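PDB 6B7K: endo-alpha-(1->5)-L-arabinanase from Bacillus licheniformis, which probably cleaves internal alpha-(1->5)-arabinofuranosidic linkages of arabinans, as a calcium-binding glycoside hydrolase of family 43. Local coordinates for residues F12-P24 and W33-I47. Numbering follows the deposited sequence.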
ATOM      1  N   PHE A  12      -8.215   6.867  17.497  1.00 73.87           N
ATOM      2  CA  PHE A  12      -8.233   5.762  16.545  1.00 69.51           C
ATOM      3  C   PHE A  12      -8.937   4.544  17.122  1.00 66.73           C
ATOM      4  O   PHE A  12      -9.596   4.625  18.159  1.00 68.18           O
ATOM      5  CB  PHE A  12      -6.808   5.387  16.125  1.00 68.00           C
ATOM      6  CG  PHE A  12      -5.865   5.183  17.279  1.00 69.02           C
ATOM      7  CD1 PHE A  12      -5.828   3.978  17.962  1.00 66.44           C
ATOM      8  CD2 PHE A  12      -5.007   6.197  17.674  1.00 73.33           C
ATOM      9  CE1 PHE A  12      -4.961   3.790  19.022  1.00 67.81           C
ATOM     10  CE2 PHE A  12      -4.137   6.015  18.734  1.00 74.87           C
ATOM     11  CZ  PHE A  12      -4.115   4.810  19.408  1.00 72.07           C
ATOM     12  N   TRP A  13      -8.792   3.413  16.437  1.00 63.38           N
ATOM     13  CA  TRP A  13      -9.251   2.127  16.945  1.00 61.39           C
ATOM     14  C   TRP A  13      -8.113   1.474  17.715  1.00 61.15           C
ATOM     15  O   TRP A  13      -7.064   1.167  17.139  1.00 60.00           O
ATOM     16  CB  TRP A  13      -9.706   1.214  15.808  1.00 58.20           C
ATOM     17  CG  TRP A  13     -10.936   1.665  15.097  1.00 59.43           C
ATOM     18  CD1 TRP A  13     -11.673   2.785  15.351  1.00 63.32           C
ATOM     19  CD2 TRP A  13     -11.577   1.001  14.005  1.00 57.63           C
ATOM     20  NE1 TRP A  13     -12.737   2.859  14.482  1.00 64.12           N
ATOM     21  CE2 TRP A  13     -12.699   1.774  13.645  1.00 60.72           C
ATOM     22  CE3 TRP A  13     -11.315  -0.176  13.299  1.00 54.39           C
ATOM     23  CZ2 TRP A  13     -13.554   1.409  12.610  1.00 60.53           C
ATOM     24  CZ3 TRP A  13     -12.161  -0.535  12.270  1.00 54.11           C
ATOM     25  CH2 TRP A  13     -13.268   0.254  11.935  1.00 57.25           C
ATOM     26  N   ASP A  14      -8.316   1.264  19.011  1.00 62.73           N
ATOM     27  CA  ASP A  14      -7.301   0.614  19.831  1.00 63.26           C
ATOM     28  C   ASP A  14      -7.255  -0.870  19.484  1.00 61.18           C
ATOM     29  O   ASP A  14      -8.162  -1.627  19.841  1.00 60.59           O
ATOM     30  CB  ASP A  14      -7.604   0.823  21.311  1.00 65.73           C
ATOM     31  CG  ASP A  14      -6.403   0.549  22.189  1.00 67.18           C
ATOM     32  OD1 ASP A  14      -5.279   0.480  21.648  1.00 66.70           O
ATOM     33  OD2 ASP A  14      -6.583   0.400  23.416  1.00 69.24           O
ATOM     34  N   THR A  15      -6.204  -1.287  18.782  1.00 60.92           N
ATOM     35  CA  THR A  15      -6.057  -2.670  18.356  1.00 59.54           C
ATOM     36  C   THR A  15      -5.333  -3.472  19.432  1.00 63.41           C
ATOM     37  O   THR A  15      -4.311  -3.030  19.967  1.00 65.08           O
ATOM     38  CB  THR A  15      -5.295  -2.752  17.034  1.00 57.03           C
ATOM     39  OG1 THR A  15      -4.001  -2.156  17.187  1.00 58.54           O
ATOM     40  CG2 THR A  15      -6.059  -2.021  15.935  1.00 56.06           C
ATOM     41  N   LYS A  16      -5.869  -4.650  19.745  1.00 65.62           N
ATOM     42  CA  LYS A  16      -5.336  -5.521  20.782  1.00 70.94           C
ATOM     43  C   LYS A  16      -5.240  -6.942  20.247  1.00 75.40           C
ATOM     44  O   LYS A  16      -5.820  -7.279  19.215  1.00 81.69           O
ATOM     45  CB  LYS A  16      -6.211  -5.483  22.045  1.00 70.83           C
ATOM     46  CG  LYS A  16      -7.636  -5.956  21.813  1.00 67.84           C
ATOM     47  CD  LYS A  16      -8.544  -5.618  22.985  1.00 69.33           C
ATOM     48  CE  LYS A  16      -8.817  -4.125  23.061  1.00 70.26           C
ATOM     49  NZ  LYS A  16      -9.814  -3.799  24.116  1.00 72.27           N
ATOM     50  N   GLY A  17      -4.507  -7.775  20.970  1.00 71.33           N
ATOM     51  CA  GLY A  17      -4.367  -9.164  20.550  1.00 64.88           C
ATOM     52  C   GLY A  17      -3.191  -9.301  19.610  1.00 59.10           C
ATOM     53  O   GLY A  17      -2.120  -8.725  19.845  1.00 60.07           O
ATOM     54  N   ASP A  18      -3.381 -10.068  18.540  1.00 53.20           N
ATOM     55  CA  ASP A  18      -2.328 -10.305  17.550  1.00 48.85           C
ATOM     56  C   ASP A  18      -2.392  -9.216  16.478  1.00 45.25           C
ATOM     57  O   ASP A  18      -2.734  -9.446  15.317  1.00 43.51           O
ATOM     58  CB  ASP A  18      -2.474 -11.702  16.955  1.00 46.68           C
ATOM     59  CG  ASP A  18      -1.246 -12.151  16.188  1.00 46.34           C
ATOM     60  OD1 ASP A  18      -0.292 -11.354  16.056  1.00 47.00           O
ATOM     61  OD2 ASP A  18      -1.230 -13.308  15.716  1.00 46.03           O
ATOM     62  N   ASN A  19      -2.048  -7.999  16.901  1.00 44.88           N
ATOM     63  CA  ASN A  19      -2.183  -6.806  16.077  1.00 42.57           C
ATOM     64  C   ASN A  19      -0.871  -6.387  15.422  1.00 42.59           C
ATOM     65  O   ASN A  19      -0.738  -5.232  14.997  1.00 43.05           O
ATOM     66  CB  ASN A  19      -2.748  -5.654  16.912  1.00 43.64           C
ATOM     67  CG  ASN A  19      -1.868  -5.304  18.096  1.00 46.43           C
ATOM     68  OD1 ASN A  19      -1.109  -6.139  18.588  1.00 47.46           O
ATOM     69  ND2 ASN A  19      -1.965  -4.063  18.561  1.00 48.49           N
ATOM     70  N   PHE A  20       0.100  -7.293  15.332  1.00 42.17           N
ATOM     71  CA  PHE A  20       1.340  -6.985  14.631  1.00 41.67           C
ATOM     72  C   PHE A  20       1.097  -6.989  13.129  1.00 38.51           C
ATOM     73  O   PHE A  20       0.465  -7.906  12.595  1.00 36.47           O
ATOM     74  CB  PHE A  20       2.431  -7.995  14.987  1.00 43.01           C
ATOM     75  CG  PHE A  20       3.617  -7.955  14.060  1.00 43.94           C
ATOM     76  CD1 PHE A  20       4.638  -7.045  14.262  1.00 46.80           C
ATOM     77  CD2 PHE A  20       3.711  -8.825  12.982  1.00 42.30           C
ATOM     78  CE1 PHE A  20       5.731  -7.000  13.416  1.00 47.52           C
ATOM     79  CE2 PHE A  20       4.801  -8.783  12.130  1.00 42.84           C
ATOM     80  CZ  PHE A  20       5.813  -7.868  12.349  1.00 45.39           C
ATOM     81  N   ILE A  21       1.613  -5.970  12.443  1.00 38.31           N
ATOM     82  CA  ILE A  21       1.459  -5.859  10.998  1.00 35.64           C
ATOM     83  C   ILE A  21       2.554  -4.944  10.475  1.00 37.30           C
ATOM     84  O   ILE A  21       3.156  -4.176  11.226  1.00 40.44           O
ATOM     85  CB  ILE A  21       0.053  -5.332  10.618  1.00 34.30           C
ATOM     86  CG1 ILE A  21      -0.306  -5.744   9.190  1.00 32.36           C
ATOM     87  CG2 ILE A  21      -0.006  -3.817  10.765  1.00 36.34           C
ATOM     88  CD1 ILE A  21      -0.275  -7.236   8.968  1.00 31.26           C
ATOM     89  N   HIS A  22       2.820  -5.036   9.175  1.00 35.53           N
ATOM     90  CA  HIS A  22       3.719  -4.112   8.503  1.00 35.80           C
ATOM     91  C   HIS A  22       3.284  -4.005   7.050  1.00 34.22           C
ATOM     92  O   HIS A  22       3.077  -5.027   6.390  1.00 32.32           O
ATOM     93  CB  HIS A  22       5.174  -4.576   8.600  1.00 38.34           C
ATOM     94  CG  HIS A  22       6.166  -3.464   8.468  1.00 41.89           C
ATOM     95  ND1 HIS A  22       6.820  -3.185   7.288  1.00 39.85           N
ATOM     96  CD2 HIS A  22       6.609  -2.554   9.368  1.00 42.97           C
ATOM     97  CE1 HIS A  22       7.628  -2.155   7.469  1.00 46.84           C
ATOM     98  NE2 HIS A  22       7.518  -1.755   8.722  1.00 47.77           N
ATOM     99  N   ASP A  23       3.139  -2.768   6.569  1.00 35.15           N
ATOM    100  CA  ASP A  23       2.631  -2.473   5.234  1.00 34.23           C
ATOM    101  C   ASP A  23       1.236  -3.069   5.048  1.00 31.54           C
ATOM    102  O   ASP A  23       1.048  -3.946   4.197  1.00 28.80           O
ATOM    103  CB  ASP A  23       3.593  -3.005   4.169  1.00 34.57           C
ATOM    104  CG  ASP A  23       5.031  -2.589   4.424  1.00 37.98           C
ATOM    105  OD1 ASP A  23       5.278  -1.382   4.633  1.00 41.10           O
ATOM    106  OD2 ASP A  23       5.916  -3.474   4.426  1.00 37.67           O
ATOM    107  N   PRO A  24       0.238  -2.615   5.804  1.00 31.36           N
ATOM    108  CA  PRO A  24      -1.079  -3.250   5.762  1.00 29.90           C
ATOM    109  C   PRO A  24      -1.969  -2.729   4.640  1.00 31.04           C
ATOM    110  O   PRO A  24      -1.790  -1.627   4.111  1.00 33.10           O
ATOM    111  CB  PRO A  24      -1.671  -2.878   7.128  1.00 31.05           C
ATOM    112  CG  PRO A  24      -1.123  -1.526   7.378  1.00 33.49           C
ATOM    113  CD  PRO A  24       0.276  -1.523   6.795  1.00 34.38           C
ATOM    114  N   TRP A  33     -13.239  -8.526   9.124  1.00 48.17           N
ATOM    115  CA  TRP A  33     -12.171  -7.692   8.598  1.00 46.81           C
ATOM    116  C   TRP A  33     -10.949  -8.550   8.299  1.00 46.75           C
ATOM    117  O   TRP A  33     -10.642  -9.492   9.035  1.00 48.15           O
ATOM    118  CB  TRP A  33     -11.793  -6.595   9.596  1.00 47.04           C
ATOM    119  CG  TRP A  33     -12.927  -5.742  10.090  1.00 48.29           C
ATOM    120  CD1 TRP A  33     -13.823  -6.055  11.070  1.00 51.31           C
ATOM    121  CD2 TRP A  33     -13.262  -4.421   9.649  1.00 47.14           C
ATOM    122  NE1 TRP A  33     -14.704  -5.018  11.258  1.00 52.20           N
ATOM    123  CE2 TRP A  33     -14.380  -4.002  10.399  1.00 49.77           C
ATOM    124  CE3 TRP A  33     -12.730  -3.556   8.690  1.00 45.03           C
ATOM    125  CZ2 TRP A  33     -14.973  -2.755  10.219  1.00 50.07           C
ATOM    126  CZ3 TRP A  33     -13.322  -2.321   8.512  1.00 45.51           C
ATOM    127  CH2 TRP A  33     -14.433  -1.932   9.272  1.00 47.91           C
ATOM    128  N   TYR A  34     -10.251  -8.220   7.215  1.00 45.58           N
ATOM    129  CA  TYR A  34      -9.005  -8.886   6.852  1.00 45.59           C
ATOM    130  C   TYR A  34      -7.953  -7.830   6.561  1.00 45.02           C
ATOM    131  O   TYR A  34      -8.153  -6.972   5.694  1.00 44.54           O
ATOM    132  CB  TYR A  34      -9.186  -9.806   5.639  1.00 45.55           C
ATOM    133  CG  TYR A  34     -10.030 -11.031   5.904  1.00 48.56           C
ATOM    134  CD1 TYR A  34      -9.491 -12.145   6.536  1.00 49.98           C
ATOM    135  CD2 TYR A  34     -11.364 -11.078   5.518  1.00 50.05           C
ATOM    136  CE1 TYR A  34     -10.258 -13.269   6.781  1.00 52.40           C
ATOM    137  CE2 TYR A  34     -12.139 -12.198   5.756  1.00 52.62           C
ATOM    138  CZ  TYR A  34     -11.582 -13.291   6.389  1.00 53.81           C
ATOM    139  OH  TYR A  34     -12.353 -14.407   6.629  1.00 56.13           O
ATOM    140  N   THR A  35      -6.840  -7.890   7.283  1.00 45.06           N
ATOM    141  CA  THR A  35      -5.686  -7.044   7.021  1.00 43.30           C
ATOM    142  C   THR A  35      -4.590  -7.900   6.401  1.00 41.88           C
ATOM    143  O   THR A  35      -4.097  -8.840   7.033  1.00 42.29           O
ATOM    144  CB  THR A  35      -5.180  -6.372   8.297  1.00 44.27           C
ATOM    145  OG1 THR A  35      -6.170  -5.466   8.796  1.00 45.04           O
ATOM    146  CG2 THR A  35      -3.902  -5.598   8.012  1.00 42.93           C
ATOM    147  N   PHE A  36      -4.235  -7.591   5.157  1.00 40.47           N
ATOM    148  CA  PHE A  36      -3.101  -8.216   4.494  1.00 39.42           C
ATOM    149  C   PHE A  36      -1.853  -7.384   4.757  1.00 37.99           C
ATOM    150  O   PHE A  36      -1.891  -6.153   4.663  1.00 37.01           O
ATOM    151  CB  PHE A  36      -3.353  -8.342   2.990  1.00 38.48           C
ATOM    152  CG  PHE A  36      -4.383  -9.379   2.625  1.00 39.08           C
ATOM    153  CD1 PHE A  36      -5.732  -9.145   2.835  1.00 39.91           C
ATOM    154  CD2 PHE A  36      -4.001 -10.583   2.056  1.00 39.43           C
ATOM    155  CE1 PHE A  36      -6.679 -10.095   2.494  1.00 40.99           C
ATOM    156  CE2 PHE A  36      -4.943 -11.538   1.713  1.00 40.34           C
ATOM    157  CZ  PHE A  36      -6.283 -11.293   1.932  1.00 41.11           C
ATOM    158  N   GLY A  37      -0.750  -8.055   5.091  1.00 38.18           N
ATOM    159  CA  GLY A  37       0.475  -7.363   5.426  1.00 38.03           C
ATOM    160  C   GLY A  37       1.688  -8.116   4.921  1.00 38.21           C
ATOM    161  O   GLY A  37       1.583  -9.226   4.393  1.00 38.88           O
ATOM    162  N   THR A  38       2.845  -7.476   5.077  1.00 37.71           N
ATOM    163  CA  THR A  38       4.112  -8.119   4.757  1.00 37.63           C
ATOM    164  C   THR A  38       4.263  -9.392   5.578  1.00 39.44           C
ATOM    165  O   THR A  38       3.989  -9.405   6.781  1.00 40.67           O
ATOM    166  CB  THR A  38       5.272  -7.161   5.029  1.00 37.12           C
ATOM    167  OG1 THR A  38       5.194  -6.051   4.128  1.00 36.23           O
ATOM    168  CG2 THR A  38       6.608  -7.862   4.842  1.00 37.57           C
ATOM    169  N   GLY A  39       4.693 -10.465   4.921  1.00 40.40           N
ATOM    170  CA  GLY A  39       4.688 -11.764   5.563  1.00 42.84           C
ATOM    171  C   GLY A  39       5.611 -11.820   6.765  1.00 44.78           C
ATOM    172  O   GLY A  39       6.659 -11.171   6.812  1.00 44.56           O
ATOM    173  N   LEU A  40       5.197 -12.606   7.754  1.00 46.81           N
ATOM    174  CA  LEU A  40       6.008 -12.908   8.928  1.00 48.95           C
ATOM    175  C   LEU A  40       6.630 -14.281   8.703  1.00 51.32           C
ATOM    176  O   LEU A  40       5.973 -15.310   8.883  1.00 52.92           O
ATOM    177  CB  LEU A  40       5.162 -12.868  10.197  1.00 50.01           C
ATOM    178  CG  LEU A  40       5.849 -13.278  11.501  1.00 52.07           C
ATOM    179  CD1 LEU A  40       7.046 -12.384  11.787  1.00 52.00           C
ATOM    180  CD2 LEU A  40       4.864 -13.246  12.658  1.00 53.44           C
ATOM    181  N   GLY A  41       7.898 -14.291   8.295  1.00 51.83           N
ATOM    182  CA  GLY A  41       8.597 -15.524   7.989  1.00 53.22           C
ATOM    183  C   GLY A  41       8.660 -15.790   6.502  1.00 52.77           C
ATOM    184  O   GLY A  41       9.684 -15.528   5.867  1.00 52.70           O
ATOM    185  N   THR A  42       7.569 -16.307   5.943  1.00 53.16           N
ATOM    186  CA  THR A  42       7.470 -16.561   4.516  1.00 52.86           C
ATOM    187  C   THR A  42       6.098 -16.125   4.034  1.00 51.27           C
ATOM    188  O   THR A  42       5.126 -16.140   4.791  1.00 51.70           O
ATOM    189  CB  THR A  42       7.697 -18.032   4.168  1.00 55.02           C
ATOM    190  OG1 THR A  42       8.754 -18.550   4.981  1.00 56.67           O
ATOM    191  CG2 THR A  42       8.108 -18.171   2.686  1.00 54.90           C
ATOM    192  N   GLY A  43       6.044 -15.685   2.782  1.00 49.55           N
ATOM    193  CA  GLY A  43       4.780 -15.334   2.164  1.00 48.08           C
ATOM    194  C   GLY A  43       4.193 -14.008   2.602  1.00 46.21           C
ATOM    195  O   GLY A  43       4.912 -13.011   2.725  1.00 45.88           O
ATOM    196  N   LEU A  44       2.882 -13.984   2.832  1.00 44.66           N
ATOM    197  CA  LEU A  44       2.149 -12.769   3.164  1.00 42.46           C
ATOM    198  C   LEU A  44       1.334 -12.991   4.430  1.00 43.02           C
ATOM    199  O   LEU A  44       0.701 -14.039   4.595  1.00 44.31           O
ATOM    200  CB  LEU A  44       1.226 -12.355   2.014  1.00 41.57           C
ATOM    201  CG  LEU A  44       1.926 -11.907   0.733  1.00 40.51           C
ATOM    202  CD1 LEU A  44       0.932 -11.794  -0.405  1.00 39.83           C
ATOM    203  CD2 LEU A  44       2.638 -10.580   0.964  1.00 39.66           C
ATOM    204  N   ARG A  45       1.350 -11.999   5.316  1.00 34.85           N
ATOM    205  CA  ARG A  45       0.688 -12.101   6.609  1.00 33.70           C
ATOM    206  C   ARG A  45      -0.759 -11.637   6.511  1.00 32.10           C
ATOM    207  O   ARG A  45      -1.056 -10.615   5.889  1.00 31.65           O
ATOM    208  CB  ARG A  45       1.438 -11.271   7.653  1.00 32.62           C
ATOM    209  CG  ARG A  45       0.775 -11.212   9.017  1.00 32.28           C
ATOM    210  CD  ARG A  45       1.770 -10.775  10.085  1.00 33.24           C
ATOM    211  NE  ARG A  45       1.121 -10.451  11.353  1.00 33.71           N
ATOM    212  CZ  ARG A  45       0.723 -11.354  12.246  1.00 34.32           C
ATOM    213  NH1 ARG A  45       0.898 -12.647  12.009  1.00 34.92           N
ATOM    214  NH2 ARG A  45       0.145 -10.963  13.374  1.00 34.51           N
ATOM    215  N   VAL A  46      -1.659 -12.408   7.122  1.00 31.40           N
ATOM    216  CA  VAL A  46      -3.079 -12.087   7.164  1.00 30.32           C
ATOM    217  C   VAL A  46      -3.559 -12.220   8.600  1.00 30.80           C
ATOM    218  O   VAL A  46      -3.259 -13.217   9.268  1.00 32.02           O
ATOM    219  CB  VAL A  46      -3.902 -12.999   6.235  1.00 30.71           C
ATOM    220  CG1 VAL A  46      -5.375 -12.666   6.348  1.00 31.24           C
ATOM    221  CG2 VAL A  46      -3.435 -12.859   4.798  1.00 30.39           C
ATOM    222  N   ILE A  47      -4.290 -11.215   9.077  1.00 30.29           N
ATOM    223  CA  ILE A  47      -4.930 -11.269  10.383  1.00 31.29           C
ATOM    224  C   ILE A  47      -6.384 -10.850  10.222  1.00 32.49           C
ATOM    225  O   ILE A  47      -6.722 -10.021   9.371  1.00 32.23           O
ATOM    226  CB  ILE A  47      -4.206 -10.395  11.431  1.00 30.70           C
ATOM    227  CG1 ILE A  47      -4.028  -8.963  10.927  1.00 29.06           C
ATOM    228  CG2 ILE A  47      -2.856 -10.996  11.772  1.00 31.66           C
ATOM    229  CD1 ILE A  47      -3.281  -8.076  11.902  1.00 28.33           C
TER
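In the five-bladed beta-propeller of family 43, the segment 12-24 runs across the first blade to Asp23, the predicted proton acceptor, and touches the antiparallel strands 32-38 and 44-49 of that blade on its way. It is a worked example of a polar grip at each end of a loop with apolar packing between, consistent with holding the predicted catalytic residue in place. At the outer end Arg45, its chain extended from CG to NE, turns its guanidinium edge to the carbonyl of Phe20. NE (2.9 Å) and NH2 (3.2 Å) of Arg45 both donate to Phe20 O from one face of the carbonyl plane, the NE bond the straighter. NH2 of Arg45 also makes a salt bridge to Asp18 OD1 at 2.7 Å, weak as a hydrogen bond because the N-H points aside. The Phe20 ring presents its edge to the same guanidinium, the two planes 49° apart. A leucine in place of Arg45 would probably leave Asp18 without this countercharge and Phe20 O without either donor, freeing the loop to shift. Between the grips, Ile21 CG1 lies roughly anti to the backbone nitrogen (chi1 -157°), and the next bend of the chain lays CD1 3.6 Å from Gly37 CA, packed where a side chain on Gly37 would have to lie. Farther out, Trp13 points its six-membered ring edge-on at the face of Trp33, a T-shaped pair with planes at 84°. At the Asp23 end Thr38 N donates to His22 O at 2.8 Å, almost straight. His22, whose NE2 is hydrogen-bonded to Tyr276 OH, adds a weak bond from ND1 to Asp23 OD2. Thr38 OG1, itself accepting from Ala82 N, donates to the anti lone pair of that same Asp23 OD2 at 2.7 Å.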